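Local coordinates for protein bacterial leucyl aminopeptidase (Legionella pneumophila, PDB 6ESL) that probably removes N-terminal amino acids, leucine among them, from peptides as a secreted zinc-dependent aminopeptidase of family M28, at residues Q23-Q28 against K45-I50; T193-D198 against I248-Y253; I199-I204 against F244-Y249. All coordinates share one frame; numbering follows the deposited sequence.

Interaction 1 of 3, residues Q23-Q28 against K45-I50; sequences QLQVPQ and KEFKII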
loop_
_atom_site.group_PDB
_atom_site.type_symbol
_atom_site.label_atom_id
_atom_site.label_comp_id
_atom_site.label_asym_id
_atom_site.label_seq_id
_atom_site.Cartn_x
_atom_site.Cartn_y
_atom_site.Cartn_z
ATOM N N GLN B 23 13.640 -7.536 28.936
ATOM C CA GLN B 23 12.881 -8.431 28.142
ATOM C C GLN B 23 12.702 -7.865 26.730
ATOM O O GLN B 23 12.198 -6.712 26.497
ATOM C CB GLN B 23 11.539 -8.738 28.760
ATOM C CG GLN B 23 11.734 -9.329 30.214
ATOM C CD GLN B 23 12.086 -8.264 31.280
ATOM O OE1 GLN B 23 11.410 -7.217 31.287
ATOM N NE2 GLN B 23 13.103 -8.451 31.999
ATOM N N LEU B 24 13.030 -8.762 25.791
ATOM C CA LEU B 24 12.969 -8.461 24.319
ATOM C C LEU B 24 12.053 -9.405 23.615
ATOM O O LEU B 24 12.128 -10.633 23.892
ATOM C CB LEU B 24 14.353 -8.593 23.768
ATOM C CG LEU B 24 15.446 -7.830 24.478
ATOM C CD1 LEU B 24 16.767 -8.051 23.804
ATOM C CD2 LEU B 24 15.068 -6.344 24.526
ATOM N N GLN B 25 11.220 -8.863 22.734
ATOM C CA GLN B 25 10.418 -9.633 21.808
ATOM C C GLN B 25 11.231 -9.783 20.519
ATOM O O GLN B 25 11.609 -8.762 19.935
ATOM C CB GLN B 25 9.067 -9.084 21.520
ATOM C CG GLN B 25 8.184 -10.012 20.716
ATOM C CD GLN B 25 6.694 -9.588 20.685
ATOM O OE1 GLN B 25 5.998 -9.770 19.678
ATOM N NE2 GLN B 25 6.238 -8.957 21.763
ATOM N N VAL B 26 11.546 -11.054 20.183
ATOM C CA VAL B 26 12.464 -11.395 19.126
ATOM C C VAL B 26 11.765 -12.308 18.084
ATOM O O VAL B 26 11.152 -13.349 18.462
ATOM C CB VAL B 26 13.673 -12.045 19.747
ATOM C CG1 VAL B 26 14.786 -12.271 18.745
ATOM C CG2 VAL B 26 14.281 -11.168 20.838
ATOM N N PRO B 27 11.890 -11.985 16.802
ATOM C CA PRO B 27 11.437 -12.957 15.762
ATOM C C PRO B 27 12.138 -14.290 15.850
ATOM O O PRO B 27 13.346 -14.385 16.195
ATOM C CB PRO B 27 11.839 -12.263 14.421
ATOM C CG PRO B 27 12.149 -10.849 14.808
ATOM C CD PRO B 27 12.582 -10.820 16.215
ATOM N N GLN B 28 11.392 -15.363 15.556
ATOM C CA GLN B 28 12.024 -16.748 15.572
ATOM C C GLN B 28 13.351 -16.857 14.803
ATOM O O GLN B 28 14.308 -17.470 15.305
ATOM C CB GLN B 28 11.049 -17.858 15.090
ATOM C CG GLN B 28 9.913 -18.124 16.064
ATOM C CD GLN B 28 10.280 -18.918 17.334
ATOM O OE1 GLN B 28 11.455 -19.272 17.570
ATOM N NE2 GLN B 28 9.267 -19.174 18.154
ATOM N N LYS B 45 4.437 -19.157 17.386
ATOM C CA LYS B 45 4.949 -19.518 16.091
ATOM C C LYS B 45 5.928 -18.507 15.506
ATOM O O LYS B 45 6.881 -18.883 14.891
ATOM C CB LYS B 45 3.773 -19.712 15.148
ATOM C CG LYS B 45 2.881 -20.883 15.452
ATOM C CD LYS B 45 1.721 -20.995 14.485
ATOM C CE LYS B 45 0.823 -22.197 14.771
ATOM N NZ LYS B 45 -0.344 -22.343 13.868
ATOM N N GLU B 46 5.676 -17.228 15.684
ATOM C CA GLU B 46 6.549 -16.211 15.143
ATOM C C GLU B 46 7.591 -15.520 16.028
ATOM O O GLU B 46 8.536 -14.970 15.535
ATOM C CB GLU B 46 5.652 -15.126 14.590
ATOM C CG GLU B 46 4.806 -15.566 13.424
ATOM C CD GLU B 46 5.628 -16.090 12.255
ATOM O OE1 GLU B 46 6.679 -15.517 11.952
ATOM O OE2 GLU B 46 5.221 -17.080 11.639
ATOM N N PHE B 47 7.448 -15.642 17.324
ATOM C CA PHE B 47 8.223 -14.836 18.300
ATOM C C PHE B 47 8.554 -15.587 19.539
ATOM O O PHE B 47 7.786 -16.489 19.996
ATOM C CB PHE B 47 7.489 -13.549 18.808
ATOM C CG PHE B 47 7.124 -12.567 17.763
ATOM C CD1 PHE B 47 8.067 -11.698 17.254
ATOM C CD2 PHE B 47 5.820 -12.480 17.307
ATOM C CE1 PHE B 47 7.735 -10.801 16.271
ATOM C CE2 PHE B 47 5.448 -11.573 16.327
ATOM C CZ PHE B 47 6.431 -10.719 15.788
ATOM N N LYS B 48 9.692 -15.215 20.111
ATOM C CA LYS B 48 9.984 -15.492 21.502
ATOM C C LYS B 48 10.031 -14.137 22.250
ATOM O O LYS B 48 10.459 -13.154 21.693
ATOM C CB LYS B 48 11.336 -16.154 21.695
ATOM C CG LYS B 48 11.382 -17.535 21.039
ATOM C CD LYS B 48 12.556 -18.346 21.458
ATOM C CE LYS B 48 12.534 -19.627 20.618
ATOM N NZ LYS B 48 13.749 -20.326 20.930
ATOM N N ILE B 49 9.660 -14.131 23.520
ATOM C CA ILE B 49 10.078 -13.105 24.455
ATOM C C ILE B 49 11.107 -13.688 25.347
ATOM O O ILE B 49 10.889 -14.688 26.102
ATOM C CB ILE B 49 8.881 -12.480 25.216
ATOM C CG1 ILE B 49 8.007 -11.781 24.239
ATOM C CG2 ILE B 49 9.390 -11.591 26.346
ATOM C CD1 ILE B 49 6.635 -11.350 24.689
ATOM N N ILE B 50 12.247 -13.034 25.365
ATOM C CA ILE B 50 13.348 -13.507 26.118
ATOM C C ILE B 50 13.760 -12.495 27.180
ATOM O O ILE B 50 13.455 -11.308 27.054
ATOM C CB ILE B 50 14.589 -13.805 25.235
ATOM C CG1 ILE B 50 15.145 -12.540 24.527
ATOM C CG2 ILE B 50 14.215 -14.842 24.169
ATOM C CD1 ILE B 50 16.510 -12.774 23.938
#
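Gln25 turns its CG away from its own backbone N (chi1 -171°) and runs on extended, while Phe47 swings its ring to the side of its own N (chi1 -60°); together these torsions carry the glutamine amide across a ring face. OE1 of Gln25 sits 3.5 Å above the plane of the Phe47 ring, over its centre, and the amide stands 74° from that plane. Tyr331 of the second subunit also meets the Phe47 ring. The other end of the amide reaches Ile49, with Gln25 NE2 3.8 Å from Ile49 CD1. Leu24, Val26, Lys48 and Ile50 lie on the reverse face, where Ile50 CG1 comes within 4.0 Å of Val26 CG2. The backbones form an antiparallel ladder: Leu24 with Ile50 and Val26 with Lys48 are hydrogen-bonded pairs, with Val26 N 2.8 Å from Lys48 O. Beyond the strand end, Gln28 N still bonds Glu46 O at 2.9 Å, and Gln28 NE2 finds Asn44 O and Glu43 OE1. In this four-stranded antiparallel sheet, strand 39-43 flanks strand 47-53 and strand 73-74 flanks strand 21-27. Helix 57-67 covers Leu24 and Ile50 through Leu60.

Interaction 2 of 3, residues T193-D198 against I248-Y253; sequences TVIGKD and IYFIWY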
loop_
_atom_site.group_PDB
_atom_site.type_symbol
_atom_site.label_atom_id
_atom_site.label_comp_id
_atom_site.label_asym_id
_atom_site.label_seq_id
_atom_site.Cartn_x
_atom_site.Cartn_y
_atom_site.Cartn_z
ATOM N N THR B 193 -8.720 -18.439 -20.755
ATOM C CA THR B 193 -7.765 -18.660 -21.832
ATOM C C THR B 193 -6.385 -18.808 -21.213
ATOM O O THR B 193 -6.136 -18.310 -20.115
ATOM C CB THR B 193 -7.754 -17.490 -22.831
ATOM O OG1 THR B 193 -7.080 -16.367 -22.250
ATOM C CG2 THR B 193 -9.175 -17.089 -23.196
ATOM N N VAL B 194 -5.486 -19.492 -21.910
ATOM C CA VAL B 194 -4.149 -19.729 -21.360
ATOM C C VAL B 194 -3.105 -19.802 -22.436
ATOM O O VAL B 194 -3.364 -20.411 -23.506
ATOM C CB VAL B 194 -4.091 -20.963 -20.408
ATOM C CG1 VAL B 194 -4.425 -22.271 -21.113
ATOM C CG2 VAL B 194 -2.763 -21.036 -19.668
ATOM N N ILE B 195 -1.959 -19.168 -22.163
ATOM C CA ILE B 195 -0.782 -19.217 -23.032
ATOM C C ILE B 195 0.302 -19.896 -22.236
ATOM O O ILE B 195 0.736 -19.338 -21.234
ATOM C CB ILE B 195 -0.334 -17.823 -23.522
ATOM C CG1 ILE B 195 -1.463 -17.196 -24.349
ATOM C CG2 ILE B 195 0.889 -17.931 -24.445
ATOM C CD1 ILE B 195 -1.398 -15.677 -24.410
ATOM N N GLY B 196 0.722 -21.098 -22.694
ATOM C CA GLY B 196 1.641 -21.954 -21.922
ATOM C C GLY B 196 0.888 -22.980 -21.091
ATOM O O GLY B 196 1.167 -23.176 -19.882
ATOM N N LYS B 197 -0.063 -23.645 -21.739
ATOM C CA LYS B 197 -0.999 -24.566 -21.086
ATOM C C LYS B 197 -0.349 -25.674 -20.278
ATOM O O LYS B 197 -0.918 -26.083 -19.282
ATOM C CB LYS B 197 -1.934 -25.196 -22.085
ATOM C CG LYS B 197 -1.255 -26.248 -22.962
ATOM C CD LYS B 197 -2.027 -26.520 -24.238
ATOM C CE LYS B 197 -1.576 -27.825 -24.891
ATOM N NZ LYS B 197 -2.613 -28.343 -25.792
ATOM N N ASP B 198 0.827 -26.144 -20.701
ATOM C CA ASP B 198 1.539 -27.231 -19.994
ATOM C C ASP B 198 2.538 -26.823 -18.911
ATOM O O ASP B 198 3.122 -27.681 -18.277
ATOM C CB ASP B 198 2.187 -28.199 -21.004
ATOM C CG ASP B 198 1.167 -28.803 -21.922
ATOM O OD1 ASP B 198 0.133 -29.219 -21.361
ATOM O OD2 ASP B 198 1.335 -28.818 -23.175
ATOM N N ILE B 248 0.275 -17.976 -18.588
ATOM C CA ILE B 248 -0.367 -16.689 -18.588
ATOM C C ILE B 248 -1.864 -16.863 -18.887
ATOM O O ILE B 248 -2.237 -17.280 -20.014
ATOM C CB ILE B 248 0.263 -15.753 -19.629
ATOM C CG1 ILE B 248 1.708 -15.423 -19.253
ATOM C CG2 ILE B 248 -0.515 -14.456 -19.725
ATOM C CD1 ILE B 248 2.493 -14.887 -20.457
ATOM N N TYR B 249 -2.730 -16.452 -17.958
ATOM C CA TYR B 249 -4.147 -16.578 -18.298
ATOM C C TYR B 249 -4.746 -15.214 -18.660
ATOM O O TYR B 249 -4.577 -14.249 -17.957
ATOM C CB TYR B 249 -4.963 -17.265 -17.179
ATOM C CG TYR B 249 -4.708 -18.742 -16.899
ATOM C CD1 TYR B 249 -3.754 -19.131 -16.022
ATOM C CD2 TYR B 249 -5.546 -19.751 -17.472
ATOM C CE1 TYR B 249 -3.538 -20.498 -15.725
ATOM C CE2 TYR B 249 -5.365 -21.096 -17.201
ATOM C CZ TYR B 249 -4.369 -21.464 -16.316
ATOM O OH TYR B 249 -4.195 -22.764 -15.964
ATOM N N PHE B 250 -5.506 -15.193 -19.709
ATOM C CA PHE B 250 -6.426 -14.135 -19.996
ATOM C C PHE B 250 -7.861 -14.559 -19.755
ATOM O O PHE B 250 -8.314 -15.508 -20.308
ATOM C CB PHE B 250 -6.247 -13.508 -21.400
ATOM C CG PHE B 250 -4.960 -12.765 -21.554
ATOM C CD1 PHE B 250 -3.790 -13.474 -21.927
ATOM C CD2 PHE B 250 -4.877 -11.357 -21.399
ATOM C CE1 PHE B 250 -2.575 -12.771 -22.091
ATOM C CE2 PHE B 250 -3.687 -10.656 -21.569
ATOM C CZ PHE B 250 -2.539 -11.360 -21.893
ATOM N N ILE B 251 -8.590 -13.810 -18.896
ATOM C CA ILE B 251 -9.885 -14.254 -18.463
ATOM C C ILE B 251 -10.903 -13.157 -18.637
ATOM O O ILE B 251 -10.678 -12.054 -18.155
ATOM C CB ILE B 251 -9.825 -14.722 -16.973
ATOM C CG1 ILE B 251 -8.694 -15.720 -16.792
ATOM C CG2 ILE B 251 -11.180 -15.330 -16.570
ATOM C CD1 ILE B 251 -8.656 -16.523 -15.505
ATOM N N TRP B 252 -12.059 -13.479 -19.228
ATOM C CA TRP B 252 -13.166 -12.590 -19.295
ATOM C C TRP B 252 -14.286 -13.166 -18.428
ATOM O O TRP B 252 -14.893 -14.158 -18.784
ATOM C CB TRP B 252 -13.640 -12.363 -20.680
ATOM C CG TRP B 252 -12.621 -11.588 -21.592
ATOM C CD1 TRP B 252 -12.634 -10.268 -21.887
ATOM C CD2 TRP B 252 -11.450 -12.121 -22.244
ATOM N NE1 TRP B 252 -11.573 -9.936 -22.690
ATOM C CE2 TRP B 252 -10.834 -11.051 -22.924
ATOM C CE3 TRP B 252 -10.849 -13.399 -22.310
ATOM C CZ2 TRP B 252 -9.657 -11.232 -23.711
ATOM C CZ3 TRP B 252 -9.649 -13.545 -23.072
ATOM C CH2 TRP B 252 -9.086 -12.480 -23.748
ATOM N N TYR B 253 -14.576 -12.509 -17.288
ATOM C CA TYR B 253 -15.508 -13.066 -16.373
ATOM C C TYR B 253 -16.942 -12.756 -16.774
ATOM O O TYR B 253 -17.208 -11.683 -17.208
ATOM C CB TYR B 253 -15.280 -12.457 -14.947
ATOM C CG TYR B 253 -13.893 -12.575 -14.477
ATOM C CD1 TYR B 253 -13.383 -13.839 -14.025
ATOM C CD2 TYR B 253 -13.063 -11.464 -14.405
ATOM C CE1 TYR B 253 -12.102 -13.932 -13.497
ATOM C CE2 TYR B 253 -11.738 -11.576 -13.991
ATOM C CZ TYR B 253 -11.276 -12.788 -13.526
ATOM O OH TYR B 253 -9.996 -12.873 -13.077
#
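Ile248 pairs with Ile195 in both directions: its N donates to Ile195 O at 3.0 Å, and its carbonyl O accepts Ile195 N at 2.9 Å. This is the regular antiparallel hydrogen-bonded pair of the contact, and both side chains rise from one sheet face, with Ile195 also packed on Phe164, Ile237 and Leu238. Tyr249 follows on the other face, side by side with Val194 and pointing the same way. Val194 CG2 lies 3.7 Å from the centroid of the Tyr249 ring, 14° off the ring normal, which is a CH-pi contact over the face; Phe270 meets the same ring edge-to-face. The two strands belong to the mixed sheet at the core of the M28 peptidase domain, and strand 248-253 marks a change of direction there, antiparallel to strand 188-195 and parallel to strand 203-209. At Phe250 the pairing becomes less regular. Its carbonyl O accepts Thr193 N at 3.0 Å with a bent approach (133° at the hydrogen), and the return bond from Phe250 N to Thr193 O is weak. A chi1 of 74° sets Thr193 OG1 between its own N and carbonyl carbon, directed at the same Phe250 O; the modelled 2.5 Å between OG1 and that oxygen is very short, so its exact length is doubtful. The Phe250 ring takes Ile195 CD1 at 3.9 Å from its CE1. Ile251 packs instead on Val205 of strand 203-209. Trp252 returns to Thr193, whose CG2 lies in the indole plane at the ring edge, 3.6 Å from CZ3. Helix 220-239 holds the indole by a hydrogen bond from NE1 to Ser227 O, and the Trp252 side chain is about 12 Å from a bound zinc.

Interaction 3 of 3, residues I199-I204 against F244-Y249; sequences IKAPAI and FKRPIY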
loop_
_atom_site.group_PDB
_atom_site.type_symbol
_atom_site.label_atom_id
_atom_site.label_comp_id
_atom_site.label_asym_id
_atom_site.label_seq_id
_atom_site.Cartn_x
_atom_site.Cartn_y
_atom_site.Cartn_z
ATOM N N ILE B 199 2.708 -25.533 -18.670
ATOM C CA ILE B 199 3.745 -25.096 -17.764
ATOM C C ILE B 199 3.248 -25.193 -16.296
ATOM O O ILE B 199 2.194 -24.619 -15.925
ATOM C CB ILE B 199 4.197 -23.653 -18.110
ATOM C CG1 ILE B 199 4.683 -23.614 -19.589
ATOM C CG2 ILE B 199 5.241 -23.144 -17.105
ATOM C CD1 ILE B 199 5.068 -22.244 -20.105
ATOM N N LYS B 200 4.055 -25.854 -15.470
ATOM C CA LYS B 200 3.693 -26.321 -14.131
ATOM C C LYS B 200 4.277 -25.383 -13.119
ATOM O O LYS B 200 5.253 -25.686 -12.447
ATOM C CB LYS B 200 4.222 -27.765 -13.905
ATOM C CG LYS B 200 3.577 -28.831 -14.751
ATOM C CD LYS B 200 4.161 -30.209 -14.491
ATOM C CE LYS B 200 3.492 -31.282 -15.329
ATOM N NZ LYS B 200 4.118 -32.604 -15.053
ATOM N N ALA B 201 3.688 -24.207 -13.025
ATOM C CA ALA B 201 4.196 -23.174 -12.179
ATOM C C ALA B 201 3.036 -22.220 -11.838
ATOM O O ALA B 201 2.045 -22.154 -12.569
ATOM C CB ALA B 201 5.346 -22.454 -12.844
ATOM N N PRO B 202 3.118 -21.547 -10.703
ATOM C CA PRO B 202 2.024 -20.589 -10.361
ATOM C C PRO B 202 1.798 -19.546 -11.453
ATOM O O PRO B 202 2.750 -18.992 -11.982
ATOM C CB PRO B 202 2.480 -20.005 -9.000
ATOM C CG PRO B 202 3.295 -21.156 -8.380
ATOM C CD PRO B 202 4.058 -21.732 -9.574
ATOM N N ALA B 203 0.554 -19.413 -11.909
ATOM C CA ALA B 203 0.241 -18.629 -13.114
ATOM C C ALA B 203 0.148 -17.114 -12.871
ATOM O O ALA B 203 0.013 -16.658 -11.724
ATOM C CB ALA B 203 -1.055 -19.105 -13.715
ATOM N N ILE B 204 0.061 -16.393 -13.975
ATOM C CA ILE B 204 -0.147 -14.967 -13.995
ATOM C C ILE B 204 -1.497 -14.789 -14.651
ATOM O O ILE B 204 -1.708 -15.266 -15.725
ATOM C CB ILE B 204 0.880 -14.243 -14.864
ATOM C CG1 ILE B 204 2.271 -14.306 -14.278
ATOM C CG2 ILE B 204 0.509 -12.801 -15.054
ATOM C CD1 ILE B 204 2.338 -14.162 -12.784
ATOM N N PHE B 244 7.671 -18.495 -21.831
ATOM C CA PHE B 244 7.699 -17.886 -20.522
ATOM C C PHE B 244 7.957 -18.957 -19.492
ATOM O O PHE B 244 7.792 -20.136 -19.810
ATOM C CB PHE B 244 6.386 -17.119 -20.308
ATOM C CG PHE B 244 6.234 -15.937 -21.255
ATOM C CD1 PHE B 244 7.002 -14.786 -21.075
ATOM C CD2 PHE B 244 5.357 -15.992 -22.306
ATOM C CE1 PHE B 244 6.880 -13.700 -21.929
ATOM C CE2 PHE B 244 5.220 -14.908 -23.157
ATOM C CZ PHE B 244 5.986 -13.761 -22.972
ATOM N N LYS B 245 8.400 -18.570 -18.306
ATOM C CA LYS B 245 8.547 -19.490 -17.176
ATOM C C LYS B 245 7.248 -19.828 -16.427
ATOM O O LYS B 245 7.293 -20.596 -15.468
ATOM C CB LYS B 245 9.536 -18.917 -16.175
ATOM C CG LYS B 245 10.955 -18.910 -16.729
ATOM C CD LYS B 245 11.872 -18.191 -15.746
ATOM C CE LYS B 245 11.992 -18.931 -14.421
ATOM N NZ LYS B 245 13.010 -18.177 -13.615
ATOM N N ARG B 246 6.114 -19.208 -16.802
ATOM C CA ARG B 246 4.814 -19.403 -16.102
ATOM C C ARG B 246 3.704 -19.374 -17.126
ATOM O O ARG B 246 3.826 -18.684 -18.134
ATOM C CB ARG B 246 4.539 -18.293 -15.023
ATOM C CG ARG B 246 5.578 -18.167 -13.940
ATOM C CD ARG B 246 5.322 -16.960 -13.100
ATOM N NE ARG B 246 6.287 -16.906 -12.008
ATOM C CZ ARG B 246 6.254 -17.654 -10.893
ATOM N NH1 ARG B 246 5.332 -18.581 -10.684
ATOM N NH2 ARG B 246 7.180 -17.538 -9.982
ATOM N N PRO B 247 2.612 -20.119 -16.878
ATOM C CA PRO B 247 1.448 -19.930 -17.753
ATOM C C PRO B 247 0.843 -18.515 -17.516
ATOM O O PRO B 247 0.901 -17.960 -16.390
ATOM C CB PRO B 247 0.486 -21.005 -17.296
ATOM C CG PRO B 247 0.887 -21.332 -15.902
ATOM C CD PRO B 247 2.311 -20.964 -15.702
ATOM N N ILE B 248 0.275 -17.976 -18.588
ATOM C CA ILE B 248 -0.367 -16.689 -18.588
ATOM C C ILE B 248 -1.864 -16.863 -18.887
ATOM O O ILE B 248 -2.237 -17.280 -20.014
ATOM C CB ILE B 248 0.263 -15.753 -19.629
ATOM C CG1 ILE B 248 1.708 -15.423 -19.253
ATOM C CG2 ILE B 248 -0.515 -14.456 -19.725
ATOM C CD1 ILE B 248 2.493 -14.887 -20.457
ATOM N N TYR B 249 -2.730 -16.452 -17.958
ATOM C CA TYR B 249 -4.147 -16.578 -18.298
ATOM C C TYR B 249 -4.746 -15.214 -18.660
ATOM O O TYR B 249 -4.577 -14.249 -17.957
ATOM C CB TYR B 249 -4.963 -17.265 -17.179
ATOM C CG TYR B 249 -4.708 -18.742 -16.899
ATOM C CD1 TYR B 249 -3.754 -19.131 -16.022
ATOM C CD2 TYR B 249 -5.546 -19.751 -17.472
ATOM C CE1 TYR B 249 -3.538 -20.498 -15.725
ATOM C CE2 TYR B 249 -5.365 -21.096 -17.201
ATOM C CZ TYR B 249 -4.369 -21.464 -16.316
ATOM O OH TYR B 249 -4.195 -22.764 -15.964
#
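Ile204 O accepts the backbone N of Tyr249 at 2.7 Å with a nearly straight approach, 170° at the hydrogen. With Ile204 N bonded to Pro247 O at 3.0 Å, it makes the parallel bridge of Ile204 and Ile248, where the two strands of a beta-alpha-beta unit begin side by side; helix 220-239 connects them. Ahead of the strands the segments meet as loops. Arg246 reaches back along a chain extended from CG to NE and gives NH1 to Pro202 O at 2.9 Å, an oxygen lying close to the guanidinium plane (11° out of it). Arg246 NE has a separate partner, a salt bridge to the C-terminal OXT of Glu393, so two different groups restrain the turn of the guanidinium. The Pro247 ring fits against backbone oxygens: its CG is 3.5 Å from Ile199 O, and its CD is 3.4 Å from Ala201 O. Ile199 packs alongside, its CG2 near Pro247 CD and its CD1 near Phe244 O. Helix 373-391 packs on Ile204 through Phe386 and Leu390. On the sheet face opposite the Ile204 and Ile248 side chains, Ala203 CB lies in the plane of the Tyr249 ring, at its edge, 3.5 Å from CE1.

Interaction 1 comes first along the chain and closes before the others open. It belongs to a small four-stranded antiparallel sheet whose contact centre lies 44 Å from that of interaction 2 and 38 Å from that of interaction 3, with no touch to either. Interactions 2 and 3 have centres only 9 Å apart, share Ile248 and Tyr249, and join the two sides of strand 248-253 to consecutive strands, 188-195 and 203-209, of the mixed sheet. Pro247 CB bears on Gly196 O at 3.4 Å, bringing the two into direct contact. Within one chain, the N-terminal contact, packed by Tyr331 of the second subunit, lies apart from the zinc-bearing M28 core that interactions 2 and 3 help build.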